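Local coordinates for protein squalene synthase HpnC (Alicyclobacillus acidocaldarius subsp. acidocaldarius, PDB 4HD1) that probably acts as a prenyl transferase of the squalene/phytoene synthase family, consistent with a role in making squalene from prenyl diphosphates, at residues Leu197-Arg201 and Ala202-Thr206; Glu27-Ser30 and Val31-Phe35; Phe147-Asp151 and Asp152-Arg156. All blocks are in the same frame, centred on the assembly; numbering follows the deposited sequence.

Contact 1: residues Leu197-Arg201 and Ala202-Thr206; sequences LDDIR and ARRAT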
ATOM      1  N   LEU A 197     -15.350   6.912  19.808  1.00119.70           N
ATOM      2  CA  LEU A 197     -15.505   5.835  18.832  1.00120.33           C
ATOM      3  C   LEU A 197     -16.968   5.394  18.695  1.00121.09           C
ATOM      4  O   LEU A 197     -17.370   4.886  17.644  1.00113.62           O
ATOM      5  CB  LEU A 197     -14.621   4.640  19.201  1.00119.31           C
ATOM      6  CG  LEU A 197     -13.089   4.774  19.126  1.00105.31           C
ATOM      7  CD1 LEU A 197     -12.460   3.595  19.849  1.00 87.11           C
ATOM      8  CD2 LEU A 197     -12.574   4.848  17.693  1.00100.74           C
ATOM      9  N   ASP A 198     -17.753   5.598  19.756  1.00123.29           N
ATOM     10  CA  ASP A 198     -19.191   5.306  19.747  1.00121.25           C
ATOM     11  C   ASP A 198     -19.947   6.097  18.683  1.00114.21           C
ATOM     12  O   ASP A 198     -20.883   5.580  18.074  1.00108.49           O
ATOM     13  CB  ASP A 198     -19.813   5.550  21.128  1.00123.17           C
ATOM     14  CG  ASP A 198     -19.913   4.280  21.961  1.00124.67           C
ATOM     15  OD1 ASP A 198     -20.107   4.392  23.192  1.00132.24           O
ATOM     16  OD2 ASP A 198     -19.808   3.170  21.394  1.00110.40           O
ATOM     17  N   ASP A 199     -19.537   7.348  18.468  1.00116.17           N
ATOM     18  CA  ASP A 199     -20.092   8.178  17.401  1.00116.35           C
ATOM     19  C   ASP A 199     -19.906   7.513  16.039  1.00109.18           C
ATOM     20  O   ASP A 199     -20.827   7.492  15.219  1.00106.87           O
ATOM     21  CB  ASP A 199     -19.439   9.565  17.395  1.00119.08           C
ATOM     22  CG  ASP A 199     -19.836  10.415  18.590  1.00126.24           C
ATOM     23  OD1 ASP A 199     -21.039  10.442  18.941  1.00123.10           O
ATOM     24  OD2 ASP A 199     -18.940  11.075  19.165  1.00117.05           O
ATOM     25  N   ILE A 200     -18.708   6.970  15.816  1.00105.44           N
ATOM     26  CA  ILE A 200     -18.363   6.285  14.570  1.00105.01           C
ATOM     27  C   ILE A 200     -19.198   5.013  14.417  1.00102.78           C
ATOM     28  O   ILE A 200     -19.732   4.739  13.338  1.00105.99           O
ATOM     29  CB  ILE A 200     -16.844   5.955  14.495  1.00103.68           C
ATOM     30  CG1 ILE A 200     -15.978   7.224  14.622  1.00 96.93           C
ATOM     31  CG2 ILE A 200     -16.503   5.169  13.233  1.00102.45           C
ATOM     32  CD1 ILE A 200     -16.199   8.280  13.550  1.00 96.59           C
ATOM     33  N   ARG A 201     -19.310   4.249  15.501  1.00101.91           N
ATOM     34  CA  ARG A 201     -20.110   3.024  15.515  1.00109.25           C
ATOM     35  C   ARG A 201     -21.589   3.329  15.233  1.00106.89           C
ATOM     36  O   ARG A 201     -22.238   2.623  14.454  1.00109.51           O
ATOM     37  CB  ARG A 201     -19.934   2.262  16.847  1.00106.97           C
ATOM     38  CG  ARG A 201     -18.506   1.754  17.082  1.00108.74           C
ATOM     39  CD  ARG A 201     -18.386   0.940  18.371  1.00109.27           C
ATOM     40  NE  ARG A 201     -17.014   0.439  18.558  1.00121.85           N
ATOM     41  CZ  ARG A 201     -16.123   0.935  19.424  1.00122.15           C
ATOM     42  NH1 ARG A 201     -16.455   1.949  20.228  1.00127.40           N
ATOM     43  NH2 ARG A 201     -14.902   0.402  19.498  1.00128.25           N
ATOM     44  N   ALA A 202     -22.101   4.397  15.849  1.00106.53           N
ATOM     45  CA  ALA A 202     -23.484   4.843  15.638  1.00109.10           C
ATOM     46  C   ALA A 202     -23.617   5.761  14.415  1.00108.70           C
ATOM     47  O   ALA A 202     -24.615   6.473  14.268  1.00111.75           O
ATOM     48  CB  ALA A 202     -24.014   5.533  16.890  1.00107.61           C
ATOM     49  N   ARG A 203     -22.600   5.739  13.551  1.00107.17           N
ATOM     50  CA  ARG A 203     -22.594   6.467  12.270  1.00111.25           C
ATOM     51  C   ARG A 203     -23.101   7.913  12.369  1.00111.94           C
ATOM     52  O   ARG A 203     -23.785   8.414  11.451  1.00118.98           O
ATOM     53  CB  ARG A 203     -23.358   5.673  11.194  1.00110.57           C
ATOM     54  CG  ARG A 203     -22.805   4.260  10.981  1.00109.52           C
ATOM     55  CD  ARG A 203     -23.651   3.412  10.038  1.00110.54           C
ATOM     56  NE  ARG A 203     -23.407   3.728   8.632  1.00117.01           N
ATOM     57  CZ  ARG A 203     -24.247   4.404   7.856  1.00118.77           C
ATOM     58  NH1 ARG A 203     -25.405   4.841   8.337  1.00116.93           N
ATOM     59  NH2 ARG A 203     -23.936   4.639   6.591  1.00118.89           N
ATOM     60  N   ARG A 204     -22.761   8.566  13.501  1.00111.65           N
ATOM     61  CA  ARG A 204     -23.179   9.936  13.769  1.00115.25           C
ATOM     62  C   ARG A 204     -22.081  10.905  13.378  1.00115.25           C
ATOM     63  O   ARG A 204     -20.982  10.865  13.936  1.00116.67           O
ATOM     64  CB  ARG A 204     -23.496  10.127  15.249  1.00115.63           C
ATOM     65  CG  ARG A 204     -24.836   9.582  15.703  1.00119.61           C
ATOM     66  CD  ARG A 204     -25.103  10.011  17.138  1.00125.37           C
ATOM     67  NE  ARG A 204     -24.072   9.519  18.051  1.00122.20           N
ATOM     68  CZ  ARG A 204     -24.250   8.540  18.933  1.00120.45           C
ATOM     69  NH1 ARG A 204     -25.432   7.944  19.044  1.00107.47           N
ATOM     70  NH2 ARG A 204     -23.246   8.161  19.716  1.00119.95           N
ATOM     71  N   ALA A 205     -22.383  11.780  12.425  1.00101.07           N
ATOM     72  CA  ALA A 205     -21.436  12.798  11.999  1.00100.75           C
ATOM     73  C   ALA A 205     -21.611  14.062  12.828  1.00100.91           C
ATOM     74  O   ALA A 205     -22.066  15.092  12.325  1.00 97.66           O
ATOM     75  CB  ALA A 205     -21.597  13.094  10.518  1.00 96.68           C
ATOM     76  N   THR A 206     -21.248  13.975  14.107  1.00102.43           N
ATOM     77  CA  THR A 206     -21.313  15.123  15.009  1.00106.83           C
ATOM     78  C   THR A 206     -20.255  16.142  14.595  1.00107.79           C
ATOM     79  O   THR A 206     -19.418  15.856  13.737  1.00106.81           O
ATOM     80  CB  THR A 206     -21.106  14.718  16.487  1.00104.59           C
ATOM     81  OG1 THR A 206     -19.773  14.231  16.673  1.00105.88           O
ATOM     82  CG2 THR A 206     -22.106  13.642  16.907  1.00 91.46           C
TER
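Asp199 presents OD1 to the side of the Arg204 guanidinium that carries NE and NH2, and both nitrogens donate to this one oxygen. Arg204 NE lies 3.3 Å from Asp199 OD1 and is taken up by its anti lone pair, the one turned away from OD2. NH2 of Arg204 meets the same oxygen on the anti side but out of the carboxylate plane, completing a side-on salt bridge. The acid sits at the edge of the guanidinium, almost in its plane, while the carboxylate itself stands nearly upright to that plane, at 82°. Arg204 reaches this position through a bend at chi3 (-60°), and CB of Ala202 lies against one face of its guanidinium, 3.5 Å above the plane and offset toward the rim. The other oxygen, Asp199 OD2, accepts from the backbone N of Thr196, just before the segment, so the carboxylate is held from two directions. With an alanine here, the Arg204 guanidinium would probably lose its countercharge and Thr196 N its acceptor.

The backbone closes as a Schellman motif. Arg204 N donates to Asp199 O at 2.8 Å, and Arg203 N to Ile200 O at 3.0 Å, the latter from above the carbonyl plane. Arg203, with positive phi (45°), is the C-prime residue. Ala202 N still keeps a helical bond to Asp198 O, at 2.8 Å.

The short helix 197-201 thus ends in a tight turn that leads to helix 207-227, where OG1 of Thr206 caps Val209 N. Ile200 packs on Leu190 of helix 187-191 and Ile174 of helix 174-179, and Arg203 forms a salt bridge with Asp175 of the latter.

Contact 2: residues Glu27-Ser30 and Val31-Phe35; sequences ENFS and VVSLF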
ATOM      1  N   GLU A  27      -8.170  -4.432 -10.140  1.00120.51           N
ATOM      2  CA  GLU A  27      -9.044  -3.956 -11.217  1.00120.29           C
ATOM      3  C   GLU A  27      -8.489  -2.747 -11.965  1.00109.45           C
ATOM      4  O   GLU A  27      -8.740  -2.583 -13.155  1.00108.27           O
ATOM      5  CB  GLU A  27     -10.463  -3.663 -10.704  1.00128.28           C
ATOM      6  CG  GLU A  27     -10.555  -2.779  -9.463  1.00144.18           C
ATOM      7  CD  GLU A  27     -10.684  -3.575  -8.170  1.00156.89           C
ATOM      8  OE1 GLU A  27      -9.768  -4.362  -7.847  1.00152.73           O
ATOM      9  OE2 GLU A  27     -11.703  -3.404  -7.467  1.00163.63           O
ATOM     10  N   ASN A  28      -7.723  -1.916 -11.270  1.00107.77           N
ATOM     11  CA  ASN A  28      -7.229  -0.682 -11.855  1.00111.00           C
ATOM     12  C   ASN A  28      -5.773  -0.717 -12.295  1.00106.12           C
ATOM     13  O   ASN A  28      -5.151   0.335 -12.449  1.00101.32           O
ATOM     14  CB  ASN A  28      -7.453   0.473 -10.881  1.00118.33           C
ATOM     15  CG  ASN A  28      -8.890   0.936 -10.860  1.00126.17           C
ATOM     16  OD1 ASN A  28      -9.413   1.404 -11.872  1.00119.21           O
ATOM     17  ND2 ASN A  28      -9.540   0.810  -9.707  1.00132.81           N
ATOM     18  N   PHE A  29      -5.235  -1.912 -12.528  1.00102.74           N
ATOM     19  CA  PHE A  29      -3.798  -2.036 -12.745  1.00105.02           C
ATOM     20  C   PHE A  29      -3.266  -1.318 -13.982  1.00104.44           C
ATOM     21  O   PHE A  29      -2.116  -0.879 -13.993  1.00108.87           O
ATOM     22  CB  PHE A  29      -3.323  -3.485 -12.711  1.00106.55           C
ATOM     23  CG  PHE A  29      -1.860  -3.613 -12.425  1.00112.17           C
ATOM     24  CD1 PHE A  29      -0.957  -3.883 -13.445  1.00115.63           C
ATOM     25  CD2 PHE A  29      -1.376  -3.411 -11.138  1.00112.90           C
ATOM     26  CE1 PHE A  29       0.400  -3.976 -13.180  1.00120.96           C
ATOM     27  CE2 PHE A  29      -0.021  -3.505 -10.867  1.00123.13           C
ATOM     28  CZ  PHE A  29       0.869  -3.790 -11.889  1.00125.47           C
ATOM     29  N   SER A  30      -4.098  -1.181 -15.011  1.00 96.07           N
ATOM     30  CA  SER A  30      -3.718  -0.423 -16.203  1.00 95.00           C
ATOM     31  C   SER A  30      -3.362   1.030 -15.901  1.00 96.68           C
ATOM     32  O   SER A  30      -2.534   1.617 -16.584  1.00 91.88           O
ATOM     33  CB  SER A  30      -4.819  -0.478 -17.255  1.00 90.77           C
ATOM     34  OG  SER A  30      -4.762  -1.694 -17.970  1.00 87.00           O
ATOM     35  N   VAL A  31      -4.002   1.598 -14.883  1.00 98.00           N
ATOM     36  CA  VAL A  31      -3.712   2.956 -14.431  1.00104.34           C
ATOM     37  C   VAL A  31      -2.434   2.948 -13.598  1.00111.03           C
ATOM     38  O   VAL A  31      -1.525   3.739 -13.842  1.00109.80           O
ATOM     39  CB  VAL A  31      -4.870   3.556 -13.601  1.00104.62           C
ATOM     40  CG1 VAL A  31      -4.577   5.003 -13.235  1.00103.31           C
ATOM     41  CG2 VAL A  31      -6.182   3.476 -14.362  1.00 91.17           C
ATOM     42  N   VAL A  32      -2.378   2.037 -12.627  1.00 82.94           N
ATOM     43  CA  VAL A  32      -1.224   1.872 -11.729  1.00 86.25           C
ATOM     44  C   VAL A  32       0.098   1.681 -12.497  1.00 83.98           C
ATOM     45  O   VAL A  32       1.168   2.041 -11.993  1.00 81.84           O
ATOM     46  CB  VAL A  32      -1.464   0.712 -10.710  1.00 88.48           C
ATOM     47  CG1 VAL A  32      -0.207   0.376  -9.910  1.00 87.46           C
ATOM     48  CG2 VAL A  32      -2.605   1.052  -9.759  1.00 87.20           C
ATOM     49  N   SER A  33       0.009   1.149 -13.719  1.00 79.66           N
ATOM     50  CA  SER A  33       1.189   0.836 -14.524  1.00 74.39           C
ATOM     51  C   SER A  33       1.221   1.544 -15.888  1.00 73.44           C
ATOM     52  O   SER A  33       2.031   1.185 -16.758  1.00 70.51           O
ATOM     53  CB  SER A  33       1.274  -0.672 -14.736  1.00 70.74           C
ATOM     54  OG  SER A  33       0.356  -1.057 -15.741  1.00 73.34           O
ATOM     55  N   LEU A  34       0.348   2.540 -16.066  1.00 70.76           N
ATOM     56  CA  LEU A  34       0.204   3.283 -17.334  1.00 70.87           C
ATOM     57  C   LEU A  34       1.490   3.987 -17.795  1.00 66.51           C
ATOM     58  O   LEU A  34       1.632   4.349 -18.968  1.00 63.49           O
ATOM     59  CB  LEU A  34      -0.941   4.298 -17.193  1.00 71.32           C
ATOM     60  CG  LEU A  34      -1.324   5.310 -18.277  1.00 73.19           C
ATOM     61  CD1 LEU A  34      -2.034   4.644 -19.445  1.00 69.90           C
ATOM     62  CD2 LEU A  34      -2.208   6.385 -17.663  1.00 74.53           C
ATOM     63  N   PHE A  35       2.424   4.173 -16.867  1.00 65.97           N
ATOM     64  CA  PHE A  35       3.649   4.904 -17.139  1.00 64.40           C
ATOM     65  C   PHE A  35       4.886   4.035 -17.131  1.00 58.38           C
ATOM     66  O   PHE A  35       5.971   4.499 -17.477  1.00 58.36           O
ATOM     67  CB  PHE A  35       3.842   5.983 -16.088  1.00 74.22           C
ATOM     68  CG  PHE A  35       2.831   7.077 -16.150  1.00 81.09           C
ATOM     69  CD1 PHE A  35       3.008   8.140 -17.020  1.00 85.25           C
ATOM     70  CD2 PHE A  35       1.704   7.048 -15.334  1.00 86.18           C
ATOM     71  CE1 PHE A  35       2.083   9.163 -17.066  1.00 95.50           C
ATOM     72  CE2 PHE A  35       0.772   8.063 -15.379  1.00118.73           C
ATOM     73  CZ  PHE A  35       0.966   9.122 -16.245  1.00101.98           C
TER
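Phe29 and Val32 cross at about a right angle, with ring atom CE2 of Phe29 4.0 Å from methyl CG1 of Val32. Across the same ring, CE1 of Phe29 comes 3.8 Å from CB of Ser33, both approaches being oblique to the ring, so the phenyl spans the two residues that follow it by three and four positions. CG of Phe29 is anti to the backbone N (chi1 -159°), which sets the ring beside its own carbonyl and against Val32 and Ser33. CG1 of Val32 is also anti to its own N (chi1 171°), and this is the methyl that meets the ring.

Ser33 points its CB toward the preceding turn, and its OG donates to Phe29 O at 3.0 Å, tilted 32° from the carbonyl plane. The backbone N of Ser33 reaches the same carbonyl only weakly, so the hydroxyl reinforces the closure where helical geometry is being lost. One residue earlier, Asn28 O receives two amides: Val32 N at 3.3 Å, in the carbonyl plane, and Val31 N at 3.0 Å, above it. These i+3 and i+4 bonds close the one turn of helix 29-32.

This turn lies between helices 41-56 and 236-257. Phe29 meets Tyr48 of the former edge-to-face and touches Phe44, and Val32 also packs on Tyr48. On helix 236-257, Val31 rests on Leu244, while Tyr245 and Gln241 bind the carbonyls of Val32 and Val31.

Contact 3: residues Phe147-Asp151 and Asp152-Arg156; sequences FGCLD and DERAR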
ATOM      1  N   PHE A 147      12.831   1.252 -10.301  1.00 54.77           N
ATOM      2  CA  PHE A 147      13.343   2.343 -11.137  1.00 55.73           C
ATOM      3  C   PHE A 147      14.791   2.776 -10.853  1.00 59.54           C
ATOM      4  O   PHE A 147      15.273   3.718 -11.473  1.00 63.58           O
ATOM      5  CB  PHE A 147      12.430   3.568 -11.002  1.00 53.11           C
ATOM      6  CG  PHE A 147      11.222   3.529 -11.891  1.00 50.88           C
ATOM      7  CD1 PHE A 147      11.274   4.064 -13.181  1.00 49.17           C
ATOM      8  CD2 PHE A 147      10.026   2.960 -11.446  1.00 50.50           C
ATOM      9  CE1 PHE A 147      10.161   4.035 -14.011  1.00 47.60           C
ATOM     10  CE2 PHE A 147       8.908   2.935 -12.272  1.00 49.36           C
ATOM     11  CZ  PHE A 147       8.978   3.470 -13.559  1.00 48.48           C
ATOM     12  N   GLY A 148      15.474   2.105  -9.926  1.00 60.41           N
ATOM     13  CA  GLY A 148      16.832   2.499  -9.517  1.00 59.03           C
ATOM     14  C   GLY A 148      16.898   3.806  -8.733  1.00 62.42           C
ATOM     15  O   GLY A 148      17.855   4.579  -8.872  1.00 66.68           O
ATOM     16  N   CYS A 149      15.888   4.052  -7.903  1.00 59.44           N
ATOM     17  CA  CYS A 149      15.789   5.309  -7.166  1.00 59.01           C
ATOM     18  C   CYS A 149      15.707   5.135  -5.654  1.00 60.71           C
ATOM     19  O   CYS A 149      15.281   6.050  -4.951  1.00 62.97           O
ATOM     20  CB  CYS A 149      14.575   6.109  -7.649  1.00 58.38           C
ATOM     21  SG  CYS A 149      14.732   6.693  -9.347  1.00 65.41           S
ATOM     22  N   LEU A 150      16.119   3.978  -5.146  1.00 64.77           N
ATOM     23  CA  LEU A 150      15.942   3.697  -3.718  1.00 64.94           C
ATOM     24  C   LEU A 150      17.142   4.074  -2.833  1.00 66.22           C
ATOM     25  O   LEU A 150      18.121   3.332  -2.724  1.00 69.49           O
ATOM     26  CB  LEU A 150      15.497   2.247  -3.481  1.00 61.21           C
ATOM     27  CG  LEU A 150      15.101   1.885  -2.041  1.00 59.96           C
ATOM     28  CD1 LEU A 150      14.024   2.801  -1.468  1.00 55.13           C
ATOM     29  CD2 LEU A 150      14.667   0.424  -1.968  1.00 58.71           C
ATOM     30  N   ASP A 151      17.042   5.246  -2.214  1.00 65.02           N
ATOM     31  CA  ASP A 151      17.962   5.682  -1.169  1.00 65.99           C
ATOM     32  C   ASP A 151      17.111   6.288  -0.059  1.00 64.49           C
ATOM     33  O   ASP A 151      15.898   6.467  -0.238  1.00 62.40           O
ATOM     34  CB  ASP A 151      18.966   6.701  -1.710  1.00 65.27           C
ATOM     35  CG  ASP A 151      18.295   7.888  -2.372  1.00 68.15           C
ATOM     36  OD1 ASP A 151      17.538   8.621  -1.702  1.00 72.21           O
ATOM     37  OD2 ASP A 151      18.526   8.093  -3.574  1.00 67.80           O
ATOM     38  N   ASP A 152      17.740   6.620   1.068  1.00 64.29           N
ATOM     39  CA  ASP A 152      17.011   7.074   2.257  1.00 65.29           C
ATOM     40  C   ASP A 152      16.234   8.365   2.045  1.00 60.90           C
ATOM     41  O   ASP A 152      15.126   8.516   2.567  1.00 59.31           O
ATOM     42  CB  ASP A 152      17.952   7.219   3.455  1.00 70.89           C
ATOM     43  CG  ASP A 152      18.540   5.889   3.908  1.00 77.88           C
ATOM     44  OD1 ASP A 152      18.186   4.835   3.336  1.00 80.53           O
ATOM     45  OD2 ASP A 152      19.366   5.899   4.841  1.00 80.59           O
ATOM     46  N   GLU A 153      16.808   9.290   1.279  1.00 58.15           N
ATOM     47  CA  GLU A 153      16.156  10.571   1.050  1.00 58.87           C
ATOM     48  C   GLU A 153      14.857  10.409   0.250  1.00 57.72           C
ATOM     49  O   GLU A 153      13.792  10.896   0.660  1.00 57.59           O
ATOM     50  CB  GLU A 153      17.110  11.558   0.367  1.00 58.03           C
ATOM     51  CG  GLU A 153      16.529  12.952   0.185  1.00 61.25           C
ATOM     52  CD  GLU A 153      16.194  13.650   1.499  1.00 64.93           C
ATOM     53  OE1 GLU A 153      16.517  13.117   2.586  1.00 68.35           O
ATOM     54  OE2 GLU A 153      15.600  14.745   1.450  1.00 65.09           O
ATOM     55  N   ARG A 154      14.952   9.708  -0.875  1.00 55.26           N
ATOM     56  CA  ARG A 154      13.805   9.498  -1.747  1.00 55.71           C
ATOM     57  C   ARG A 154      12.764   8.558  -1.138  1.00 56.17           C
ATOM     58  O   ARG A 154      11.564   8.745  -1.351  1.00 58.16           O
ATOM     59  CB  ARG A 154      14.262   9.044  -3.130  1.00 51.92           C
ATOM     60  CG  ARG A 154      14.841  10.202  -3.922  1.00 51.12           C
ATOM     61  CD  ARG A 154      15.273   9.801  -5.318  1.00 52.37           C
ATOM     62  NE  ARG A 154      16.532   9.066  -5.307  1.00 51.57           N
ATOM     63  CZ  ARG A 154      17.269   8.824  -6.387  1.00 53.07           C
ATOM     64  NH1 ARG A 154      16.889   9.268  -7.581  1.00 50.88           N
ATOM     65  NH2 ARG A 154      18.398   8.135  -6.266  1.00 55.21           N
ATOM     66  N   ALA A 155      13.220   7.580  -0.354  1.00 56.20           N
ATOM     67  CA  ALA A 155      12.317   6.701   0.395  1.00 55.76           C
ATOM     68  C   ALA A 155      11.475   7.507   1.385  1.00 60.44           C
ATOM     69  O   ALA A 155      10.261   7.293   1.506  1.00 60.21           O
ATOM     70  CB  ALA A 155      13.098   5.608   1.115  1.00 53.31           C
ATOM     71  N   ARG A 156      12.127   8.447   2.070  1.00 62.38           N
ATOM     72  CA  ARG A 156      11.475   9.314   3.049  1.00 62.71           C
ATOM     73  C   ARG A 156      10.325  10.085   2.399  1.00 59.15           C
ATOM     74  O   ARG A 156       9.225  10.135   2.939  1.00 61.92           O
ATOM     75  CB  ARG A 156      12.515  10.263   3.665  1.00 64.65           C
ATOM     76  CG  ARG A 156      12.047  11.060   4.873  1.00 65.84           C
ATOM     77  CD  ARG A 156      13.119  12.028   5.370  1.00 69.60           C
ATOM     78  NE  ARG A 156      13.585  12.976   4.347  1.00 67.96           N
ATOM     79  CZ  ARG A 156      12.926  14.070   3.957  1.00 68.15           C
ATOM     80  NH1 ARG A 156      11.742  14.377   4.476  1.00 69.70           N
ATOM     81  NH2 ARG A 156      13.449  14.860   3.031  1.00 67.67           N
TER
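Asp151 and Arg154 carry most of this contact, the acid capping the helix with one oxygen and pairing with the arginine through the other. Asp151 OD1 accepts from Arg154 N at 2.9 Å in an almost straight bond, 177° at the hydrogen, which makes Asp151 a side-chain N-cap. CG of Asp151 stands between the backbone N and the carbonyl carbon (chi1 55°), a setting that folds the carboxylate over the first turn. Asp151 OD2 is gripped side-on by the Arg154 guanidinium, with Arg154 NH2 2.7 Å and NE 2.8 Å from it. The carboxylate and guanidinium planes are 23° apart, and the acid lies at the guanidinium edge. Arg154 folds back at chi3 to make this pair, so both ends of one residue, amide and guanidinium, bind one carboxylate.

Cys149 covers a face of the guanidinium. Cys149 CA stands 3.9 Å over the centre of the Arg154 group, and Cys149 SG lies 3.8 Å from Arg154 NH1. Behind the cap, Ala155 N donates to Asp151 O at 2.9 Å as the first helical backbone bond, and Ala155 CB meets Leu150 CD1 at 3.9 Å.

The loop joins helix 137-146, whose Schellman end includes Gly148, to the start of helix 152-172. Leu150 and Ala155 both touch Arg141 of helix 137-146, while NH1 of Arg154 is bound by the carbonyl of Leu233 in the loop ahead of helix 236-257.

In the fold
Along the chain the order is contact 2, contact 3, contact 1, each a local turn at a helix end in an all-helical chain of the squalene/phytoene synthase family. Contacts 2 and 3 are neighbours without touching, their centres about 22 Å apart and nearest atoms about 5 Å. Both also adjoin the C-terminal part of the chain, contact 2 at helix 236-257 and contact 3 at the loop before it. Contact 1 lies about 40 Å, centre to centre, from contact 3, across the chain's centre, and 35 Å from contact 2. Together they mark places where the chain reverses or redirects between the packed helices.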